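Local coordinates for folylpolyglutamate synthase protein FOLC (Mycobacterium tuberculosis, PDB 2VOS), which probably catalyses the ATP-dependent addition of L-glutamate to dihydropteroate, giving dihydrofolate, and the successive additions that build folylpolyglutamates, at residues Pro45-Thr48 / Arg49-Ala52; Arg258-Ser261 / Glu262-Leu266; Lys385-Asp388 / Gly389-Ala393; Ile440-Ala443 / Thr444-Asp448. All coordinates share one frame; numbering follows the deposited sequence.

Contact 1 of 4, residues Pro45-Thr48 / Arg49-Ala52; sequences PSLT and RISA
The flat peptide carbonyl of L47 is gripped on both of its faces by S51. The amide S51 N approaches L47 O from one face at 2.9 Å, and the hydroxyl S51 OG donates to the same L47 O from the other at 2.8 Å. Two bonds from one residue therefore hold a single oxygen. Because S51 carries its OG anti to its own carbonyl carbon, chi1 -64°, the hydroxyl reaches back over the preceding turn. Beside this grip, I50 and L47 run side by side, and the CG2 branch of I50 lies 4.0 Å from L47 CB. One residue further on, A52 N donates to T48 O at 2.9 Å, which continues the helical pattern.

A second set of bonds lies just before the helix. T48 OG1 donates to S46 OG, 2.8 Å away, and S46 OG is in turn bonded to D44, whose carboxylate also accepts from R49 N. The guanidinium of R49 forms a salt bridge with E153. With L47 at the N-cap, in a left-handed backbone conformation, this is the N-terminal turn of helix 48-56, in which a serine hydroxyl doubles the i+4 backbone bond.

Contact 2 of 4, residues Arg258-Ser261 / Glu262-Leu266; sequences REDS and EFAVL
E262 is bent about its CB-CG bond (chi2 67°) and R258 at chi3, -65°, and these two kinks fold the carboxylate and the guanidinium into nearly one plane. R258 forms a side-on salt bridge with E262: NE lies 3.1 Å from E262 OE1, and NH2 lies 3.2 Å from E262 OE2, each meeting a syn lone pair. The anti lone pair of OE1 is used as well, by R258 N at 2.6 Å, so one oxygen serves a side chain and a backbone amide together. S261 OG sits over the centre of one guanidinium face.

The F263 ring, its CG placed between backbone N and carbonyl carbon (chi1 58°), presents a face to E259 CA. That carbon stands 3.8 Å from the ring centroid in a CH-pi contact, while E259 CB touches F263 CE2 at 3.5 Å. V303, L304 and A307 of helix 296-312 also pack on F263. D260 N donates to F263 O, beside the single bridge between E259 and F263.

One water donates to E259 OE2 and D260 OD1 and accepts from V265 N. E259 OE2 also bonds H300, and D260 pairs with R236; the E259 side chain ends about 8 Å from the bound ADP. The backbone angles of E259 and D260, with the bond from S261 N to R258 O, form a type II beta turn over R258-S261, and E262 N also donates to R258 O. The turn links the edge strand 255-258 of the large sheet to strand 264-271, where the small antiparallel sheet begins.

Contact 3 of 4, residues Lys385-Asp388 / Gly389-Ala393; sequences KDVD and GILAA
D386 OD1 accepts from G389 N at 2.9 Å, the capping bond at the start of helix 387-394. The donor comes from above the carboxylate plane, 63° out of it. With CG anti to the backbone N, chi1 -176°, the D386 side chain folds forward over the first turn, and OD1 comes within 3.6 Å of G389 CA. The backbone oxygen of the same residue works alongside: D386 O takes I390 N at 3.0 Å, and the tip of the isoleucine, CD1, lies 3.5 Å from D386 O. One residue on, L391 N bonds V387 O, while the V387 and L391 side chains lie side by side, V387 CG1 and L391 CD1 3.9 Å apart.

Further out, K385 CB meets I390 CD1 at 4.0 Å, and the lysine chain then leads away from the helix. Its NZ forms a salt bridge with D200, which together with H354 holds the magnesium ion, so the residue next to the cap is a second-shell neighbour of the metal. D386 is itself the centre of an inverse gamma turn, with a weak bond from V387 N to K385 O. The D388 carboxylate forms a salt bridge with R424 of helix 414-425.

Helix 387-394 is the connection between strands 374-379 and 400-403 in a beta-alpha-beta unit. I390 and A393 pack on A359 of helix 356-368, whereas V387 and L391 lean on L417 and A420 of helix 414-425.

Contact 4 of 4, residues Ile440-Ala443 / Thr444-Asp448; sequences IDVA and TSLVD
Two hydroxyl groups, those of T444 and S445, bend back onto carbonyls of the preceding turn. T444 OG1, anti to its own carbonyl carbon with chi1 -62°, donates to I440 O at 2.6 Å. The amide T444 N reaches the same I440 O at 2.9 Å from the opposite face of the peptide, so T444 supplies two donors to that oxygen. S445 holds its OG between backbone N and carbonyl carbon, chi1 69°, and donates to V442 O at 3.0 Å; its approach is more bent, with a C=O...donor angle of 127°. V442 O is therefore shared between S445 OG and the amide L446 N.

Backbone bonds supply the regular framework. S445 N to D441 O, L446 N to V442 O and V447 N to A443 O all follow the i to i+4 pattern, and the last of them measures 2.9 Å.

Apolar contact within the turn is modest: V442 CG1 and L446 CD1 approach to 4.5 Å. The side chains on this side of the helix also touch strands of the sheet: A443 meets V376, V378 and I466, V447 meets V376 and T464, and V442 meets V402. Helix 436-451 makes a beta-alpha-beta crossover in an alpha/beta fold, passing over strands 400-403 and 374-379 between the parallel strands 430-432 and 464-469, with its hydroxyls tied back along the helix.

How the contacts relate
From the N terminus, the four contacts come strictly in series, each within one unbroken stretch, so none nests in or crosses another. Contact 1 closes the loop after helix 23-34 into the start of helix 48-56. Contact 2 closes the turn between two sheets of the region assigned to the Mur ligase middle domain. Contacts 3 and 4 both lie in the glutamate ligase region, their centres about 23 Å apart: one starts the helix between strands 374-379 and 400-403, the other lies within the helix joining strands 430-432 and 464-469. Contacts 1 and 4, about 49 Å apart by their centres, lie on opposite sides of the chain's centre.

Contact 1 of 4, residues Pro45-Thr48 / Arg49-Ala52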
loop_
_atom_site.group_PDB
_atom_site.type_symbol
_atom_site.label_atom_id
_atom_site.label_comp_id
_atom_site.label_asym_id
_atom_site.label_seq_id
_atom_site.Cartn_x
_atom_site.Cartn_y
_atom_site.Cartn_z
ATOM N N PRO A 45 -22.180 4.582 1.415
ATOM C CA PRO A 45 -22.012 4.468 -0.018
ATOM C C PRO A 45 -22.457 5.690 -0.834
ATOM O O PRO A 45 -22.002 5.852 -1.972
ATOM C CB PRO A 45 -22.879 3.254 -0.362
ATOM C CG PRO A 45 -22.662 2.343 0.845
ATOM C CD PRO A 45 -22.719 3.337 2.001
ATOM N N SER A 46 -23.343 6.529 -0.320
ATOM C CA SER A 46 -23.704 7.689 -1.119
ATOM C C SER A 46 -22.682 8.819 -0.911
ATOM O O SER A 46 -22.800 9.864 -1.555
ATOM C CB SER A 46 -25.094 8.168 -0.737
ATOM O OG SER A 46 -25.108 8.453 0.651
ATOM N N LEU A 47 -21.719 8.618 0.010
ATOM C CA LEU A 47 -20.647 9.590 0.354
ATOM C C LEU A 47 -21.188 10.868 0.975
ATOM O O LEU A 47 -20.600 11.947 0.868
ATOM C CB LEU A 47 -19.797 9.922 -0.864
ATOM C CG LEU A 47 -19.178 8.668 -1.470
ATOM C CD1 LEU A 47 -18.648 8.896 -2.859
ATOM C CD2 LEU A 47 -18.084 8.188 -0.556
ATOM N N THR A 48 -22.332 10.724 1.634
ATOM C CA THR A 48 -23.092 11.852 2.149
ATOM C C THR A 48 -22.330 12.633 3.212
ATOM O O THR A 48 -22.254 13.866 3.162
ATOM C CB THR A 48 -24.475 11.386 2.681
ATOM O OG1 THR A 48 -25.324 11.118 1.550
ATOM C CG2 THR A 48 -25.113 12.475 3.491
ATOM N N ARG A 49 -21.765 11.919 4.177
ATOM C CA ARG A 49 -21.069 12.576 5.273
ATOM C C ARG A 49 -19.803 13.269 4.803
ATOM O O ARG A 49 -19.572 14.445 5.129
ATOM C CB ARG A 49 -20.736 11.565 6.376
ATOM C CG ARG A 49 -21.921 11.163 7.253
ATOM C CD ARG A 49 -21.479 10.183 8.388
ATOM N NE ARG A 49 -20.551 9.118 7.967
ATOM C CZ ARG A 49 -20.901 7.870 7.642
ATOM N NH1 ARG A 49 -22.181 7.473 7.659
ATOM N NH2 ARG A 49 -19.967 7.003 7.276
ATOM N N ILE A 50 -18.932 12.553 4.084
ATOM C CA ILE A 50 -17.646 13.143 3.693
ATOM C C ILE A 50 -17.928 14.275 2.679
ATOM O O ILE A 50 -17.285 15.319 2.715
ATOM C CB ILE A 50 -16.699 12.073 3.098
ATOM C CG1 ILE A 50 -15.308 12.663 2.811
ATOM C CG2 ILE A 50 -17.251 11.500 1.795
ATOM C CD1 ILE A 50 -14.581 13.058 4.046
ATOM N N SER A 51 -18.907 14.100 1.772
ATOM C CA SER A 51 -19.291 15.226 0.904
ATOM C C SER A 51 -19.767 16.460 1.672
ATOM O O SER A 51 -19.379 17.575 1.345
ATOM C CB SER A 51 -20.366 14.842 -0.092
ATOM O OG SER A 51 -19.861 13.860 -0.969
ATOM N N ALA A 52 -20.641 16.258 2.657
ATOM C CA ALA A 52 -21.097 17.359 3.470
ATOM C C ALA A 52 -19.930 18.052 4.170
ATOM O O ALA A 52 -19.888 19.282 4.244
ATOM C CB ALA A 52 -22.150 16.881 4.494
#

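Contact 2 of 4, residues Arg258-Ser261 / Glu262-Leu266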
loop_
_atom_site.group_PDB
_atom_site.type_symbol
_atom_site.label_atom_id
_atom_site.label_comp_id
_atom_site.label_asym_id
_atom_site.label_seq_id
_atom_site.Cartn_x
_atom_site.Cartn_y
_atom_site.Cartn_z
ATOM N N ARG A 258 -3.019 0.995 -21.039
ATOM C CA ARG A 258 -3.018 -0.313 -20.371
ATOM C C ARG A 258 -1.636 -0.900 -20.386
ATOM O O ARG A 258 -1.000 -0.895 -21.449
ATOM C CB ARG A 258 -3.916 -1.301 -21.128
ATOM C CG ARG A 258 -5.365 -0.921 -21.108
ATOM C CD ARG A 258 -6.123 -1.613 -22.284
ATOM N NE ARG A 258 -5.624 -1.104 -23.557
ATOM C CZ ARG A 258 -5.836 -1.683 -24.739
ATOM N NH1 ARG A 258 -6.553 -2.808 -24.823
ATOM N NH2 ARG A 258 -5.334 -1.127 -25.840
ATOM N N GLU A 259 -1.199 -1.492 -19.268
ATOM C CA GLU A 259 0.117 -2.146 -19.294
ATOM C C GLU A 259 0.142 -3.168 -20.348
ATOM O O GLU A 259 -0.874 -3.830 -20.605
ATOM C CB GLU A 259 0.566 -2.721 -17.933
ATOM C CG GLU A 259 2.040 -3.167 -17.990
ATOM C CD GLU A 259 2.542 -3.609 -16.622
ATOM O OE1 GLU A 259 1.725 -3.476 -15.685
ATOM O OE2 GLU A 259 3.709 -4.074 -16.491
ATOM N N ASP A 260 1.279 -3.242 -21.045
ATOM C CA ASP A 260 1.497 -4.188 -22.157
ATOM C C ASP A 260 0.786 -3.819 -23.428
ATOM O O ASP A 260 0.814 -4.584 -24.391
ATOM C CB ASP A 260 1.166 -5.641 -21.772
ATOM C CG ASP A 260 2.052 -6.153 -20.619
ATOM O OD1 ASP A 260 3.232 -5.845 -20.589
ATOM O OD2 ASP A 260 1.564 -6.801 -19.686
ATOM N N SER A 261 0.104 -2.683 -23.447
ATOM C CA SER A 261 -0.388 -2.139 -24.733
ATOM C C SER A 261 0.154 -0.719 -24.981
ATOM O O SER A 261 0.700 -0.445 -26.042
ATOM C CB SER A 261 -1.903 -2.056 -24.782
ATOM O OG SER A 261 -2.503 -3.323 -24.875
ATOM N N GLU A 262 -0.054 0.181 -24.017
ATOM C CA GLU A 262 0.358 1.565 -24.163
ATOM C C GLU A 262 1.670 1.805 -23.456
ATOM O O GLU A 262 2.325 2.769 -23.748
ATOM C CB GLU A 262 -0.715 2.534 -23.605
ATOM C CG GLU A 262 -1.950 2.763 -24.515
ATOM C CD GLU A 262 -2.819 1.513 -24.677
ATOM O OE1 GLU A 262 -3.270 0.970 -23.656
ATOM O OE2 GLU A 262 -3.038 1.049 -25.831
ATOM N N PHE A 263 2.055 0.928 -22.535
ATOM C CA PHE A 263 3.335 1.026 -21.804
ATOM C C PHE A 263 3.729 -0.366 -21.284
ATOM O O PHE A 263 2.868 -1.261 -21.190
ATOM C CB PHE A 263 3.240 2.032 -20.635
ATOM C CG PHE A 263 2.167 1.703 -19.634
ATOM C CD1 PHE A 263 0.836 2.156 -19.828
ATOM C CD2 PHE A 263 2.460 1.001 -18.499
ATOM C CE1 PHE A 263 -0.179 1.868 -18.865
ATOM C CE2 PHE A 263 1.430 0.675 -17.530
ATOM C CZ PHE A 263 0.141 1.100 -17.727
ATOM N N ALA A 264 5.000 -0.569 -20.924
ATOM C CA ALA A 264 5.461 -1.923 -20.529
ATOM C C ALA A 264 6.837 -1.885 -19.916
ATOM O O ALA A 264 7.620 -0.980 -20.195
ATOM C CB ALA A 264 5.505 -2.866 -21.764
ATOM N N VAL A 265 7.145 -2.874 -19.085
ATOM C CA VAL A 265 8.532 -3.115 -18.723
ATOM C C VAL A 265 9.185 -3.829 -19.902
ATOM O O VAL A 265 8.762 -4.923 -20.269
ATOM C CB VAL A 265 8.603 -4.048 -17.570
ATOM C CG1 VAL A 265 10.056 -4.283 -17.242
ATOM C CG2 VAL A 265 7.855 -3.417 -16.372
ATOM N N LEU A 266 10.193 -3.217 -20.510
ATOM C CA LEU A 266 10.878 -3.836 -21.634
ATOM C C LEU A 266 11.976 -4.803 -21.155
ATOM O O LEU A 266 12.088 -5.917 -21.674
ATOM C CB LEU A 266 11.452 -2.765 -22.575
ATOM C CG LEU A 266 10.411 -1.884 -23.270
ATOM C CD1 LEU A 266 11.062 -0.918 -24.248
ATOM C CD2 LEU A 266 9.370 -2.722 -24.021
HETATM O O HOH W 1 4.916 -4.779 -18.679
#

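Contact 3 of 4, residues Lys385-Asp388 / Gly389-Ala393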
loop_
_atom_site.group_PDB
_atom_site.type_symbol
_atom_site.label_atom_id
_atom_site.label_comp_id
_atom_site.label_asym_id
_atom_site.label_seq_id
_atom_site.Cartn_x
_atom_site.Cartn_y
_atom_site.Cartn_z
ATOM N N LYS A 385 -8.415 -12.301 6.031
ATOM C CA LYS A 385 -7.581 -12.669 4.864
ATOM C C LYS A 385 -7.650 -14.116 4.405
ATOM O O LYS A 385 -8.100 -15.043 5.129
ATOM C CB LYS A 385 -6.096 -12.323 5.118
ATOM C CG LYS A 385 -5.913 -10.920 5.613
ATOM C CD LYS A 385 -6.660 -9.925 4.753
ATOM C CE LYS A 385 -6.204 -8.515 5.182
ATOM N NZ LYS A 385 -7.007 -7.392 4.607
ATOM N N ASP A 386 -7.164 -14.350 3.193
ATOM C CA ASP A 386 -7.053 -15.711 2.712
ATOM C C ASP A 386 -5.782 -16.315 3.318
ATOM O O ASP A 386 -4.752 -16.452 2.648
ATOM C CB ASP A 386 -7.013 -15.729 1.188
ATOM C CG ASP A 386 -6.984 -17.143 0.627
ATOM O OD1 ASP A 386 -6.911 -18.130 1.410
ATOM O OD2 ASP A 386 -7.064 -17.259 -0.610
ATOM N N VAL A 387 -5.875 -16.694 4.588
ATOM C CA VAL A 387 -4.753 -17.304 5.326
ATOM C C VAL A 387 -4.159 -18.516 4.624
ATOM O O VAL A 387 -2.938 -18.614 4.463
ATOM C CB VAL A 387 -5.199 -17.731 6.741
ATOM C CG1 VAL A 387 -3.982 -18.084 7.585
ATOM C CG2 VAL A 387 -5.985 -16.571 7.365
ATOM N N ASP A 388 -5.014 -19.440 4.201
ATOM C CA ASP A 388 -4.510 -20.660 3.534
ATOM C C ASP A 388 -3.751 -20.338 2.202
ATOM O O ASP A 388 -2.676 -20.896 1.947
ATOM C CB ASP A 388 -5.651 -21.651 3.300
ATOM C CG ASP A 388 -5.165 -22.953 2.727
ATOM O OD1 ASP A 388 -4.434 -23.688 3.456
ATOM O OD2 ASP A 388 -5.526 -23.238 1.551
ATOM N N GLY A 389 -4.284 -19.413 1.397
ATOM C CA GLY A 389 -3.587 -18.947 0.198
ATOM C C GLY A 389 -2.234 -18.276 0.514
ATOM O O GLY A 389 -1.232 -18.451 -0.214
ATOM N N ILE A 390 -2.184 -17.469 1.575
ATOM C CA ILE A 390 -0.889 -16.919 2.036
ATOM C C ILE A 390 0.115 -18.043 2.396
ATOM O O ILE A 390 1.258 -18.010 1.946
ATOM C CB ILE A 390 -1.070 -15.967 3.229
ATOM C CG1 ILE A 390 -1.802 -14.701 2.734
ATOM C CG2 ILE A 390 0.285 -15.526 3.812
ATOM C CD1 ILE A 390 -2.628 -13.961 3.829
ATOM N N LEU A 391 -0.293 -19.016 3.208
ATOM C CA LEU A 391 0.631 -20.033 3.647
ATOM C C LEU A 391 1.121 -20.880 2.453
ATOM O O LEU A 391 2.313 -21.248 2.353
ATOM C CB LEU A 391 -0.049 -20.936 4.684
ATOM C CG LEU A 391 -0.338 -20.209 6.017
ATOM C CD1 LEU A 391 -1.443 -20.884 6.849
ATOM C CD2 LEU A 391 0.948 -20.059 6.826
ATOM N N ALA A 392 0.201 -21.165 1.547
ATOM C CA ALA A 392 0.529 -22.019 0.396
ATOM C C ALA A 392 1.574 -21.321 -0.524
ATOM O O ALA A 392 2.437 -21.979 -1.088
ATOM C CB ALA A 392 -0.729 -22.372 -0.380
ATOM N N ALA A 393 1.545 -19.996 -0.591
ATOM C CA ALA A 393 2.492 -19.259 -1.414
ATOM C C ALA A 393 3.854 -19.221 -0.737
ATOM O O ALA A 393 4.896 -19.146 -1.413
ATOM C CB ALA A 393 2.003 -17.791 -1.656
#

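Contact 4 of 4, residues Ile440-Ala443 / Thr444-Asp448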
loop_
_atom_site.group_PDB
_atom_site.type_symbol
_atom_site.label_atom_id
_atom_site.label_comp_id
_atom_site.label_asym_id
_atom_site.label_seq_id
_atom_site.Cartn_x
_atom_site.Cartn_y
_atom_site.Cartn_z
ATOM N N ILE A 440 10.470 -13.317 16.988
ATOM C CA ILE A 440 11.767 -13.010 16.382
ATOM C C ILE A 440 12.924 -13.723 17.111
ATOM O O ILE A 440 13.942 -14.119 16.493
ATOM C CB ILE A 440 12.007 -11.494 16.217
ATOM C CG1 ILE A 440 11.020 -10.934 15.178
ATOM C CG2 ILE A 440 13.437 -11.223 15.726
ATOM C CD1 ILE A 440 10.751 -9.462 15.298
ATOM N N ASP A 441 12.793 -13.867 18.427
ATOM C CA ASP A 441 13.856 -14.520 19.163
ATOM C C ASP A 441 13.844 -15.997 18.764
ATOM O O ASP A 441 14.894 -16.607 18.610
ATOM C CB ASP A 441 13.685 -14.357 20.707
ATOM C CG ASP A 441 14.094 -12.941 21.232
ATOM O OD1 ASP A 441 14.632 -12.086 20.467
ATOM O OD2 ASP A 441 13.854 -12.672 22.425
ATOM N N VAL A 442 12.654 -16.585 18.648
ATOM C CA VAL A 442 12.568 -17.970 18.203
ATOM C C VAL A 442 13.215 -18.119 16.817
ATOM O O VAL A 442 14.075 -19.009 16.627
ATOM C CB VAL A 442 11.124 -18.531 18.252
ATOM C CG1 VAL A 442 11.057 -19.953 17.681
ATOM C CG2 VAL A 442 10.618 -18.571 19.713
ATOM N N ALA A 443 12.850 -17.248 15.856
ATOM C CA ALA A 443 13.381 -17.346 14.500
ATOM C C ALA A 443 14.881 -17.242 14.572
ATOM O O ALA A 443 15.614 -17.896 13.819
ATOM C CB ALA A 443 12.813 -16.237 13.567
ATOM N N THR A 444 15.364 -16.404 15.473
ATOM C CA THR A 444 16.777 -16.146 15.515
ATOM C C THR A 444 17.508 -17.405 15.958
ATOM O O THR A 444 18.556 -17.723 15.423
ATOM C CB THR A 444 17.132 -14.975 16.468
ATOM O OG1 THR A 444 16.500 -13.785 15.974
ATOM C CG2 THR A 444 18.701 -14.802 16.581
ATOM N N SER A 445 16.966 -18.116 16.930
ATOM C CA SER A 445 17.654 -19.303 17.368
ATOM C C SER A 445 17.576 -20.383 16.258
ATOM O O SER A 445 18.506 -21.143 16.077
ATOM C CB SER A 445 17.173 -19.777 18.751
ATOM O OG SER A 445 15.854 -20.272 18.675
ATOM N N LEU A 446 16.507 -20.401 15.471
ATOM C CA LEU A 446 16.440 -21.364 14.380
ATOM C C LEU A 446 17.511 -21.055 13.318
ATOM O O LEU A 446 18.191 -21.920 12.794
ATOM C CB LEU A 446 15.038 -21.370 13.763
ATOM C CG LEU A 446 13.860 -21.853 14.611
ATOM C CD1 LEU A 446 12.526 -21.708 13.840
ATOM C CD2 LEU A 446 14.057 -23.296 15.076
ATOM N N VAL A 447 17.699 -19.782 13.034
ATOM C CA VAL A 447 18.650 -19.377 12.031
ATOM C C VAL A 447 20.111 -19.608 12.549
ATOM O O VAL A 447 20.985 -19.931 11.764
ATOM C CB VAL A 447 18.355 -17.898 11.698
ATOM C CG1 VAL A 447 19.629 -17.163 11.455
ATOM C CG2 VAL A 447 17.379 -17.788 10.545
ATOM N N ASP A 448 20.365 -19.416 13.856
ATOM C CA ASP A 448 21.645 -19.767 14.518
ATOM C C ASP A 448 21.894 -21.281 14.449
ATOM O O ASP A 448 22.988 -21.717 14.156
ATOM C CB ASP A 448 21.636 -19.376 15.994
ATOM C CG ASP A 448 21.679 -17.857 16.215
ATOM O OD1 ASP A 448 21.851 -17.079 15.240
ATOM O OD2 ASP A 448 21.541 -17.430 17.381
#